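Local coordinates for phenol hydroxylase component phO (Pseudomonas stutzeri, PDB 3U52), which probably serves as a small accessory subunit of a multicomponent monooxygenase that hydroxylates phenol, at residues Phe40-Gln45 with Asp55-Pro60; Met48-Leu53 with Glu83-Lys88. All coordinates share one frame; numbering follows the deposited sequence.

In the fold
Both contacts use helix 50-62, which lies against the mixed five-stranded sheet: contact 2 takes its N-terminal turn, contact 1 its middle and C-terminal part. The partners are the two outermost strands of that sheet within the chain, 40-44 in contact 1 and the region of 83-85 in contact 2, so one helix reaches toward both margins. Their centres are about 12 Å apart, and the segments alternate along the chain: 40-45, 48-53, 55-60, 83-88. They also meet directly, with Leu53 CD1 3.8 Å from Val44 CG2 and Met48 CE 3.6 Å from Ile57 CD1. Helix and sheet therefore share one continuous core, consistent with a ubiquitin-like beta-grasp fold.

Contact 1: Phe40-Gln45 with Asp55-Pro60; sequences FALLVQ and DEILKP
Ile57 turns CG1 anti to its carbonyl carbon (chi1 -54°), leaving CG2 anti to the backbone N; the two branches thus reach different residues of strand 40-44. On the strand, Leu42 likewise sets CG anti to its own carbonyl carbon (chi1 -46°). Leu42 CD2 comes within 3.8 Å of Ile57 CG2, and Leu42 CD1 lies 4.1 Å from that methyl, so that CG2 meets both ends of the leucine fork. The two side chains run past each other in opposite senses. At the other branch, Ile57 CD1 touches Val44 CG2 at 3.7 Å. Farther along, the CD1 methyl of Leu58 approaches Phe40 more loosely, 4.4 Å from Phe40 CD2 and oblique to the ring. No hydrogen bond links the segments; this is apolar packing, and mostly buried. The axes of strand 40-44 and helix 55-60 come within 10.7 Å and run nearly antiparallel at 165°. Strand 24-29 pairs with 40-44 through backbone bonds and brings Val28 against Leu42 and Leu58. A chain of another protein bonds to the Ala41 backbone, while on its own chain helix 50-62 continues past the contact to pack Ala61 and Thr62 against Phe40.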
# COMPACT_ATOMS: atom_id res chain seq x y z
N PHE E 40 39.61 -33.74 -0.00
CA PHE E 40 40.47 -32.56 -0.14
C PHE E 40 40.89 -32.39 -1.57
O PHE E 40 41.19 -33.37 -2.24
CB PHE E 40 41.71 -32.73 0.70
CG PHE E 40 41.45 -32.87 2.17
CD1 PHE E 40 40.73 -31.91 2.88
CD2 PHE E 40 41.99 -33.94 2.86
CE1 PHE E 40 40.53 -32.03 4.25
CE2 PHE E 40 41.80 -34.07 4.25
CZ PHE E 40 41.06 -33.11 4.93
N ALA E 41 40.94 -31.15 -2.04
CA ALA E 41 41.51 -30.83 -3.35
C ALA E 41 42.82 -30.12 -3.08
O ALA E 41 42.85 -29.05 -2.47
CB ALA E 41 40.59 -29.93 -4.16
N LEU E 42 43.91 -30.75 -3.50
CA LEU E 42 45.24 -30.22 -3.23
C LEU E 42 45.99 -29.83 -4.53
O LEU E 42 45.73 -30.41 -5.61
CB LEU E 42 46.04 -31.27 -2.44
CG LEU E 42 45.29 -31.93 -1.28
CD1 LEU E 42 45.98 -33.26 -0.95
CD2 LEU E 42 45.29 -31.03 -0.06
N LEU E 43 46.88 -28.83 -4.43
CA LEU E 43 47.79 -28.44 -5.49
C LEU E 43 49.18 -28.77 -4.97
O LEU E 43 49.61 -28.27 -3.91
CB LEU E 43 47.71 -26.94 -5.79
CG LEU E 43 48.38 -26.58 -7.13
CD1 LEU E 43 47.54 -27.06 -8.30
CD2 LEU E 43 48.68 -25.11 -7.27
N VAL E 44 49.87 -29.57 -5.76
CA VAL E 44 50.99 -30.39 -5.32
C VAL E 44 52.08 -30.37 -6.42
O VAL E 44 51.76 -30.24 -7.62
CB VAL E 44 50.35 -31.79 -5.08
CG1 VAL E 44 50.73 -32.86 -6.07
CG2 VAL E 44 50.28 -32.18 -3.65
N GLN E 45 53.35 -30.48 -6.02
CA GLN E 45 54.46 -30.54 -6.99
C GLN E 45 54.63 -32.00 -7.40
O GLN E 45 54.90 -32.84 -6.54
CB GLN E 45 55.79 -29.99 -6.40
CG GLN E 45 55.68 -28.95 -5.21
CD GLN E 45 55.68 -27.45 -5.62
OE1 GLN E 45 56.01 -27.10 -6.77
NE2 GLN E 45 55.30 -26.56 -4.67
N ASP E 55 53.61 -36.12 5.15
CA ASP E 55 54.03 -35.31 6.30
C ASP E 55 53.81 -33.81 6.16
O ASP E 55 53.58 -33.14 7.15
CB ASP E 55 55.49 -35.58 6.72
CG ASP E 55 55.78 -37.07 6.97
OD1 ASP E 55 54.89 -37.79 7.51
OD2 ASP E 55 56.94 -37.50 6.65
N GLU E 56 53.92 -33.27 4.95
CA GLU E 56 53.81 -31.82 4.79
C GLU E 56 52.38 -31.34 4.47
O GLU E 56 52.03 -30.19 4.77
CB GLU E 56 54.77 -31.30 3.69
CG GLU E 56 56.29 -31.59 3.86
CD GLU E 56 57.10 -31.11 2.64
OE1 GLU E 56 58.31 -31.42 2.54
OE2 GLU E 56 56.51 -30.42 1.76
N ILE E 57 51.59 -32.19 3.83
CA ILE E 57 50.24 -31.80 3.38
C ILE E 57 49.12 -32.57 4.03
O ILE E 57 48.24 -31.96 4.65
CB ILE E 57 50.10 -31.83 1.85
CG1 ILE E 57 51.20 -30.99 1.21
CG2 ILE E 57 48.74 -31.27 1.42
CD1 ILE E 57 51.32 -31.16 -0.24
N LEU E 58 49.14 -33.90 3.94
CA LEU E 58 48.03 -34.70 4.47
C LEU E 58 47.86 -34.63 6.00
O LEU E 58 46.77 -34.43 6.53
CB LEU E 58 48.14 -36.14 3.95
CG LEU E 58 46.87 -36.98 4.01
CD1 LEU E 58 45.73 -36.26 3.23
CD2 LEU E 58 47.13 -38.41 3.47
N LYS E 59 48.95 -34.76 6.73
CA LYS E 59 48.91 -34.63 8.19
C LYS E 59 48.36 -33.26 8.72
O LYS E 59 47.48 -33.24 9.57
CB LYS E 59 50.32 -34.94 8.74
CG LYS E 59 50.34 -35.91 9.89
CD LYS E 59 49.87 -37.30 9.47
CE LYS E 59 49.12 -38.02 10.62
NZ LYS E 59 49.64 -37.83 12.02
N PRO E 60 48.92 -32.12 8.26
CA PRO E 60 48.30 -30.81 8.56
C PRO E 60 46.83 -30.64 8.17
O PRO E 60 46.07 -30.11 8.95
CB PRO E 60 49.16 -29.84 7.74
CG PRO E 60 50.49 -30.49 7.75
CD PRO E 60 50.17 -31.95 7.52

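Contact 2: Met48-Leu53 with Glu83-Lys88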
# COMPACT_ATOMS: atom_id res chain seq x y z
N MET E 48 57.40 -33.92 -5.68
CA MET E 48 57.54 -34.16 -4.24
C MET E 48 57.40 -35.66 -3.98
O MET E 48 56.80 -36.37 -4.77
CB MET E 48 56.54 -33.35 -3.43
CG MET E 48 55.12 -33.94 -3.37
SD MET E 48 53.90 -32.88 -2.54
CE MET E 48 54.57 -32.63 -0.92
N THR E 49 57.99 -36.14 -2.90
CA THR E 49 57.96 -37.58 -2.62
C THR E 49 56.62 -37.93 -1.96
O THR E 49 55.98 -37.08 -1.36
CB THR E 49 59.11 -38.01 -1.66
OG1 THR E 49 59.00 -37.30 -0.42
CG2 THR E 49 60.49 -37.70 -2.26
N PHE E 50 56.22 -39.18 -2.06
CA PHE E 50 55.03 -39.63 -1.36
C PHE E 50 55.11 -39.35 0.14
O PHE E 50 54.11 -38.97 0.73
CB PHE E 50 54.70 -41.10 -1.64
CG PHE E 50 53.26 -41.44 -1.34
CD1 PHE E 50 52.87 -41.78 -0.03
CD2 PHE E 50 52.28 -41.34 -2.33
CE1 PHE E 50 51.51 -42.07 0.27
CE2 PHE E 50 50.95 -41.61 -2.03
CZ PHE E 50 50.57 -41.98 -0.73
N SER E 51 56.28 -39.51 0.76
CA SER E 51 56.39 -39.25 2.20
C SER E 51 56.29 -37.76 2.53
O SER E 51 55.79 -37.39 3.60
CB SER E 51 57.65 -39.89 2.81
OG SER E 51 58.81 -39.33 2.20
N ALA E 52 56.75 -36.88 1.62
CA ALA E 52 56.56 -35.43 1.80
C ALA E 52 55.05 -35.02 1.71
O ALA E 52 54.59 -34.19 2.49
CB ALA E 52 57.40 -34.63 0.80
N LEU E 53 54.31 -35.64 0.79
CA LEU E 53 52.85 -35.43 0.66
C LEU E 53 52.14 -35.73 1.97
O LEU E 53 51.36 -34.91 2.46
CB LEU E 53 52.27 -36.29 -0.45
CG LEU E 53 50.73 -36.35 -0.49
CD1 LEU E 53 50.18 -35.02 -1.07
CD2 LEU E 53 50.29 -37.56 -1.32
N GLU E 83 41.87 -48.19 -7.67
CA GLU E 83 42.64 -49.44 -7.81
C GLU E 83 43.58 -49.60 -6.61
O GLU E 83 44.16 -48.60 -6.17
CB GLU E 83 43.47 -49.41 -9.11
CG GLU E 83 42.68 -49.56 -10.40
CD GLU E 83 42.26 -51.03 -10.70
OE1 GLU E 83 43.16 -51.90 -10.91
OE2 GLU E 83 41.03 -51.32 -10.74
N PRO E 84 43.75 -50.84 -6.09
CA PRO E 84 44.70 -51.07 -4.98
C PRO E 84 46.07 -50.45 -5.29
O PRO E 84 46.51 -50.53 -6.43
CB PRO E 84 44.79 -52.61 -4.92
CG PRO E 84 43.41 -53.07 -5.38
CD PRO E 84 43.04 -52.09 -6.48
N PHE E 85 46.71 -49.82 -4.31
CA PHE E 85 47.92 -49.05 -4.57
C PHE E 85 48.88 -49.18 -3.42
O PHE E 85 48.51 -49.01 -2.25
CB PHE E 85 47.57 -47.57 -4.76
CG PHE E 85 48.74 -46.66 -4.97
CD1 PHE E 85 49.45 -46.69 -6.16
CD2 PHE E 85 49.06 -45.71 -4.02
CE1 PHE E 85 50.51 -45.83 -6.36
CE2 PHE E 85 50.13 -44.81 -4.20
CZ PHE E 85 50.85 -44.87 -5.38
N THR E 86 50.12 -49.47 -3.76
CA THR E 86 51.14 -49.47 -2.72
C THR E 86 52.19 -48.36 -2.93
O THR E 86 52.98 -48.39 -3.89
CB THR E 86 51.64 -50.92 -2.26
OG1 THR E 86 53.07 -50.92 -2.17
CG2 THR E 86 51.16 -52.05 -3.19
N PRO E 87 52.14 -47.34 -2.06
CA PRO E 87 52.98 -46.19 -2.19
C PRO E 87 54.45 -46.54 -1.95
O PRO E 87 54.75 -47.40 -1.11
CB PRO E 87 52.50 -45.28 -1.07
CG PRO E 87 51.78 -46.15 -0.10
CD PRO E 87 51.21 -47.25 -0.91
N LYS E 88 55.33 -45.84 -2.66
CA LYS E 88 56.78 -45.82 -2.41
C LYS E 88 57.14 -44.50 -1.73
O LYS E 88 57.11 -43.44 -2.35
CB LYS E 88 57.53 -45.95 -3.72
CG LYS E 88 57.20 -47.21 -4.51
CD LYS E 88 56.83 -46.89 -5.97
CE LYS E 88 57.59 -47.79 -6.99
NZ LYS E 88 57.39 -49.28 -6.82
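Pro87 lays its CB over the middle of the Phe50 ring in a CH-pi contact, 3.6 Å from the ring centroid and only 12° off the ring normal. With CG anti to the backbone N (chi1 -160°) the Phe50 ring leaves the first turn of the helix toward segment 83-88, and chi2 of -85° sets how its faces are turned. Leu53 CD2 comes over the opposite face, displaced toward the rim, so the ring is held between proline and leucine.

Apolar contact continues at Phe85. Phe50 CE2 meets the edge of that ring in its plane, with Phe85 CE2 4.0 Å away; taken from Phe50, Phe85 CE2 lies oblique to the ring. The two side chains pass in opposite directions, while Trp78 on strand 77-80 makes an edge-to-face pairing with Phe50. A polar atom joins at the base of the side chain, where Lys88 O packs 3.4 Å from Phe50 CB. With an alanine in place of Phe50, the CH-pi partner of Pro87 would be gone, which would probably open a gap between Pro87 and Leu53 and leave the edge of Phe85 without the Phe50 ring against it.

Hydrogen bonds fix the helix start rather than bridge the segments. Thr49 is the N-cap: its OG1 accepts from Ala52 N at 3.1 Å, and its backbone O receives Leu53 N. Just beyond segment 83-88, Ala89 O takes a bond from Ser51 OG, and the chain bonds to the helix start again at Ala91.

The strand order 2-1-5-3-4, with helix 50-62 between the second and third strands of the chain, is consistent with a ubiquitin-like beta-grasp fold, and this contact ties the start of that helix to the edge strand 83-85 and the loop after it.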